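PDB 3IXC: hexapeptide transferase family protein from Anaplasma phagocytophilum, which binds magnesium ions between the subunits of a trimer of left-handed beta-helices and may have transferase activity. Local coordinates for residues E24-Y29 with P34-T39; V102-S107 with C113-N118. All coordinates share one frame; numbering follows the deposited sequence.

Contact 1: residues E24-Y29 with P34-T39; sequences EVLVPY and PSVDST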
loop_
_atom_site.group_PDB
_atom_site.type_symbol
_atom_site.label_atom_id
_atom_site.label_comp_id
_atom_site.label_asym_id
_atom_site.label_seq_id
_atom_site.Cartn_x
_atom_site.Cartn_y
_atom_site.Cartn_z
ATOM N N GLU A 24 11.629 10.795 15.237
ATOM C CA GLU A 24 10.299 10.302 14.872
ATOM C C GLU A 24 10.370 8.972 14.111
ATOM O O GLU A 24 9.445 8.156 14.172
ATOM C CB GLU A 24 9.562 11.350 14.032
ATOM N N VAL A 25 11.481 8.763 13.411
ATOM C CA VAL A 25 11.661 7.606 12.531
ATOM C C VAL A 25 11.974 6.316 13.292
ATOM O O VAL A 25 11.442 5.250 12.963
ATOM C CB VAL A 25 12.767 7.881 11.483
ATOM C CG1 VAL A 25 13.101 6.634 10.706
ATOM C CG2 VAL A 25 12.339 8.992 10.542
ATOM N N LEU A 26 12.842 6.414 14.301
ATOM C CA LEU A 26 13.254 5.249 15.083
ATOM C C LEU A 26 12.443 5.192 16.371
ATOM O O LEU A 26 12.488 6.120 17.184
ATOM C CB LEU A 26 14.765 5.298 15.373
ATOM C CG LEU A 26 15.722 5.454 14.187
ATOM C CD1 LEU A 26 17.168 5.500 14.683
ATOM C CD2 LEU A 26 15.543 4.347 13.155
ATOM N N VAL A 27 11.689 4.107 16.536
ATOM C CA VAL A 27 10.737 3.967 17.637
ATOM C C VAL A 27 11.141 2.779 18.513
ATOM O O VAL A 27 11.344 1.682 17.999
ATOM C CB VAL A 27 9.295 3.728 17.098
ATOM C CG1 VAL A 27 8.268 3.664 18.243
ATOM C CG2 VAL A 27 8.907 4.802 16.086
ATOM N N PRO A 28 11.257 2.996 19.838
ATOM C CA PRO A 28 11.555 1.863 20.714
ATOM C C PRO A 28 10.342 0.975 20.925
ATOM O O PRO A 28 9.206 1.455 20.921
ATOM C CB PRO A 28 11.931 2.530 22.042
ATOM C CG PRO A 28 11.201 3.815 22.038
ATOM C CD PRO A 28 11.113 4.257 20.592
ATOM N N TYR A 29 10.586 -0.313 21.123
ATOM C CA TYR A 29 9.545 -1.206 21.598
ATOM C C TYR A 29 10.133 -2.150 22.634
ATOM O O TYR A 29 11.140 -2.806 22.380
ATOM C CB TYR A 29 8.898 -2.006 20.458
ATOM C CG TYR A 29 7.800 -2.897 20.987
ATOM C CD1 TYR A 29 6.513 -2.402 21.186
ATOM C CD2 TYR A 29 8.063 -4.223 21.347
ATOM C CE1 TYR A 29 5.506 -3.211 21.704
ATOM C CE2 TYR A 29 7.069 -5.037 21.871
ATOM C CZ TYR A 29 5.794 -4.527 22.045
ATOM O OH TYR A 29 4.809 -5.343 22.559
ATOM N N PRO A 34 16.038 0.435 17.140
ATOM C CA PRO A 34 16.747 -0.081 15.969
ATOM C C PRO A 34 18.226 0.272 15.947
ATOM O O PRO A 34 18.638 1.279 16.532
ATOM C CB PRO A 34 16.038 0.610 14.803
ATOM C CG PRO A 34 14.643 0.876 15.324
ATOM C CD PRO A 34 14.862 1.247 16.762
ATOM N N SER A 35 19.003 -0.585 15.291
ATOM C CA SER A 35 20.418 -0.337 15.055
ATOM C C SER A 35 20.588 -0.058 13.570
ATOM O O SER A 35 20.375 -0.937 12.735
ATOM C CB SER A 35 21.257 -1.539 15.489
ATOM O OG SER A 35 21.187 -1.726 16.893
ATOM N N VAL A 36 20.948 1.183 13.243
ATOM C CA VAL A 36 21.038 1.623 11.847
ATOM C C VAL A 36 22.452 2.095 11.497
ATOM O O VAL A 36 22.989 3.015 12.121
ATOM C CB VAL A 36 20.007 2.752 11.540
ATOM C CG1 VAL A 36 20.101 3.209 10.081
ATOM C CG2 VAL A 36 18.587 2.289 11.846
ATOM N N ASP A 37 23.054 1.456 10.497
ATOM C CA ASP A 37 24.371 1.873 10.012
ATOM C C ASP A 37 24.292 3.331 9.550
ATOM O O ASP A 37 23.313 3.739 8.919
ATOM C CB ASP A 37 24.828 0.957 8.870
ATOM C CG ASP A 37 26.311 1.104 8.545
ATOM O OD1 ASP A 37 26.698 2.109 7.922
ATOM O OD2 ASP A 37 27.090 0.198 8.894
ATOM N N SER A 38 25.316 4.116 9.877
ATOM C CA SER A 38 25.336 5.542 9.533
ATOM C C SER A 38 25.312 5.815 8.021
ATOM O O SER A 38 24.974 6.923 7.595
ATOM C CB SER A 38 26.544 6.230 10.179
ATOM O OG SER A 38 27.747 5.765 9.600
ATOM N N THR A 39 25.654 4.808 7.217
ATOM C CA THR A 39 25.684 4.966 5.761
ATOM C C THR A 39 24.359 4.585 5.110
ATOM O O THR A 39 24.193 4.734 3.896
ATOM C CB THR A 39 26.819 4.146 5.102
ATOM O OG1 THR A 39 26.574 2.746 5.289
ATOM C CG2 THR A 39 28.181 4.520 5.689
#
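Leu26 meets Pro34 and Val36 through one methyl, CD2. The side chain leaves the short strand 26-27 with CG beside the backbone N (chi1 -54°); with CD1 anti to CA (chi2 179°), CD2 is the methyl that faces the second segment. There it meets two partners: Leu26 CD2 is 4.1 Å from CB of Pro34 and 3.9 Å from CG2 of Val36. The leucine and the proline ring pass side by side, running opposite ways, whereas Val36 lies obliquely across the leucine. Next along the chain, Val27 adds a backbone approach, its O lying 3.8 Å from CD of Pro34, while its side chain leaves away from the second segment and packs on Ile49 and on Tyr62 of the second subunit. No hydrogen bond links the two segments; each is paired instead with the next coil, Val27 with Ile48 and Gly50, Ser35 with Val52 and Ile54. Past Val36 the chain bends in an Asx turn, where Asp37 OD1 accepts from Thr39 N at 3.0 Å. Apolar packing between successive short strands, with hydrogen bonds running to the next coil, is characteristic of a left-handed parallel beta-helix, here at its N-terminal end.

Contact 2: residues V102-S107 with C113-N118; sequences VTIGHS and CTLGNN. With MG (magnesium ion), chain B.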
loop_
_atom_site.group_PDB
_atom_site.type_symbol
_atom_site.label_atom_id
_atom_site.label_comp_id
_atom_site.label_asym_id
_atom_site.label_seq_id
_atom_site.Cartn_x
_atom_site.Cartn_y
_atom_site.Cartn_z
ATOM N N VAL A 102 19.589 -6.898 -1.760
ATOM C CA VAL A 102 18.227 -7.325 -2.069
ATOM C C VAL A 102 17.443 -6.102 -2.548
ATOM O O VAL A 102 17.646 -4.988 -2.049
ATOM C CB VAL A 102 17.543 -7.931 -0.814
ATOM C CG1 VAL A 102 16.030 -8.098 -1.025
ATOM C CG2 VAL A 102 18.162 -9.285 -0.470
ATOM N N THR A 103 16.564 -6.315 -3.528
ATOM C CA THR A 103 15.650 -5.272 -3.990
ATOM C C THR A 103 14.231 -5.678 -3.617
ATOM O O THR A 103 13.767 -6.760 -4.019
ATOM C CB THR A 103 15.754 -5.066 -5.521
ATOM O OG1 THR A 103 17.041 -4.512 -5.851
ATOM C CG2 THR A 103 14.666 -4.090 -6.020
ATOM N N ILE A 104 13.572 -4.829 -2.821
ATOM C CA ILE A 104 12.155 -5.012 -2.517
ATOM C C ILE A 104 11.394 -3.827 -3.099
ATOM O O ILE A 104 11.611 -2.678 -2.720
ATOM C CB ILE A 104 11.897 -5.177 -0.998
ATOM C CG1 ILE A 104 12.562 -6.463 -0.502
ATOM C CG2 ILE A 104 10.379 -5.204 -0.696
ATOM C CD1 ILE A 104 13.132 -6.369 0.897
ATOM N N GLY A 105 10.517 -4.131 -4.056
ATOM C CA GLY A 105 9.772 -3.104 -4.776
ATOM C C GLY A 105 8.740 -2.356 -3.942
ATOM O O GLY A 105 8.502 -2.680 -2.769
ATOM N N HIS A 106 8.122 -1.347 -4.552
ATOM C CA HIS A 106 7.168 -0.500 -3.813
ATOM C C HIS A 106 6.009 -1.326 -3.289
ATOM O O HIS A 106 5.566 -2.277 -3.946
ATOM C CB HIS A 106 6.566 0.594 -4.699
ATOM C CG HIS A 106 7.547 1.247 -5.621
ATOM N ND1 HIS A 106 8.404 2.247 -5.211
ATOM C CD2 HIS A 106 7.794 1.052 -6.939
ATOM C CE1 HIS A 106 9.143 2.634 -6.236
ATOM N NE2 HIS A 106 8.797 1.924 -7.296
ATOM N N SER A 107 5.522 -0.946 -2.113
ATOM C CA SER A 107 4.229 -1.414 -1.613
ATOM C C SER A 107 4.135 -2.936 -1.512
ATOM O O SER A 107 3.104 -3.541 -1.838
ATOM C CB SER A 107 3.092 -0.843 -2.463
ATOM O OG SER A 107 3.146 0.574 -2.451
ATOM N N CYS A 113 9.645 -13.903 6.822
ATOM C CA CYS A 113 10.253 -14.617 5.703
ATOM C C CYS A 113 11.772 -14.473 5.687
ATOM O O CYS A 113 12.344 -13.697 6.455
ATOM C CB CYS A 113 9.662 -14.132 4.375
ATOM S SG CYS A 113 9.862 -12.350 4.063
ATOM N N THR A 114 12.418 -15.225 4.804
ATOM C CA THR A 114 13.867 -15.152 4.649
ATOM C C THR A 114 14.189 -14.896 3.183
ATOM O O THR A 114 13.771 -15.662 2.315
ATOM C CB THR A 114 14.534 -16.459 5.118
ATOM O OG1 THR A 114 14.195 -16.691 6.489
ATOM C CG2 THR A 114 16.052 -16.382 4.979
ATOM N N LEU A 115 14.922 -13.817 2.914
ATOM C CA LEU A 115 15.291 -13.453 1.542
ATOM C C LEU A 115 16.807 -13.460 1.420
ATOM O O LEU A 115 17.500 -12.697 2.104
ATOM C CB LEU A 115 14.722 -12.072 1.172
ATOM C CG LEU A 115 13.240 -11.794 1.475
ATOM C CD1 LEU A 115 12.868 -10.396 1.024
ATOM C CD2 LEU A 115 12.297 -12.836 0.831
ATOM N N GLY A 116 17.322 -14.338 0.564
ATOM C CA GLY A 116 18.767 -14.483 0.402
ATOM C C GLY A 116 19.377 -13.308 -0.328
ATOM O O GLY A 116 18.667 -12.470 -0.901
ATOM N N ASN A 117 20.708 -13.236 -0.319
ATOM C CA ASN A 117 21.397 -12.159 -1.029
ATOM C C ASN A 117 20.939 -12.083 -2.477
ATOM O O ASN A 117 20.729 -13.111 -3.119
ATOM C CB ASN A 117 22.912 -12.359 -1.015
ATOM C CG ASN A 117 23.480 -12.476 0.383
ATOM O OD1 ASN A 117 22.886 -12.017 1.364
ATOM N ND2 ASN A 117 24.656 -13.095 0.480
ATOM N N ASN A 118 20.794 -10.861 -2.978
ATOM C CA ASN A 118 20.411 -10.617 -4.375
ATOM C C ASN A 118 19.013 -11.109 -4.746
ATOM O O ASN A 118 18.703 -11.200 -5.933
ATOM C CB ASN A 118 21.418 -11.234 -5.367
ATOM C CG ASN A 118 22.684 -10.400 -5.572
ATOM O OD1 ASN A 118 23.729 -10.962 -5.896
ATOM N ND2 ASN A 118 22.591 -9.072 -5.449
HETATM MG MG MG B . 10.459 2.160 -8.943
HETATM O O HOH W 1 12.210 1.458 -8.373
#
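Val102 and Leu115 meet through branched apolar ends, with Ile104 as a third member. The nearest approach belongs to Val102, whose CG2 lies 3.3 Å from O of Gly116 and is also 4.0 Å from N of Asn118, so this methyl rests against the backbone of the turn that follows strand 114-115. Its other branch faces inward: with Val102 CG1 anti to the backbone N (chi1 167°), that methyl comes to 4.4 Å from CD1 of Leu115. The same leucine CD1 is 4.0 Å from CD1 of Ile104 in one of that residue's two conformers, the two side chains crossing at about a right angle. No hydrogen bond joins the segments.

Farther along the first segment His106 binds a magnesium ion through NE2 at 2.4 Å, and water 1 is a second ligand at 2.0 Å from the metal. The ion is skewed to one side of NE2, nearer to CE1 of His106 (3.0 Å) than to CD2 (3.5 Å). His88 and His111 of the third subunit complete the histidine set, which makes this an intersubunit site. Behind the ring, ND1 of His106 is hydrogen-bonded to Asp83 OD2, a second-shell carboxylate that, with the metal bond, would limit the rotation of the imidazole.

The asparagines tie the turn to its surroundings: Asn117 OD1 accepts from Lys100 N, and Asn118 ND2 reaches both Phe101 O and Gln177 of helix 170-188. That helix also receives Thr103, whose OG1 is bonded to Ser179. Inside the coil, Leu110 and Ile98 pack on both Ile104 and Leu115. Strand 103-104 runs parallel between 80-81 and 120-121 on one wall of the beta-helix, and strand 114-115 between 96-98 and 132-133 on another.

Overall arrangement
Contact 1 is complete well before contact 2 begins along the chain, so the two come in series. Their centres lie 20 Å apart and their nearest atoms about 13 Å apart, without touching. One parallel sheet links them: strand 35-36 of contact 1 is its first strand within the chain and strand 114-115 of contact 2 its fifth, with 52-54, 72-75 and 96-98 between. The other strands lie on the two remaining sheets, 26-27 on one and 103-104 on the other. Together they illustrate how a beta-helix is built from stacked coils: contact 1 lies near the surface at the N-terminal end, while contact 2 lies close to the chain's centre and carries a magnesium-binding histidine to a subunit interface.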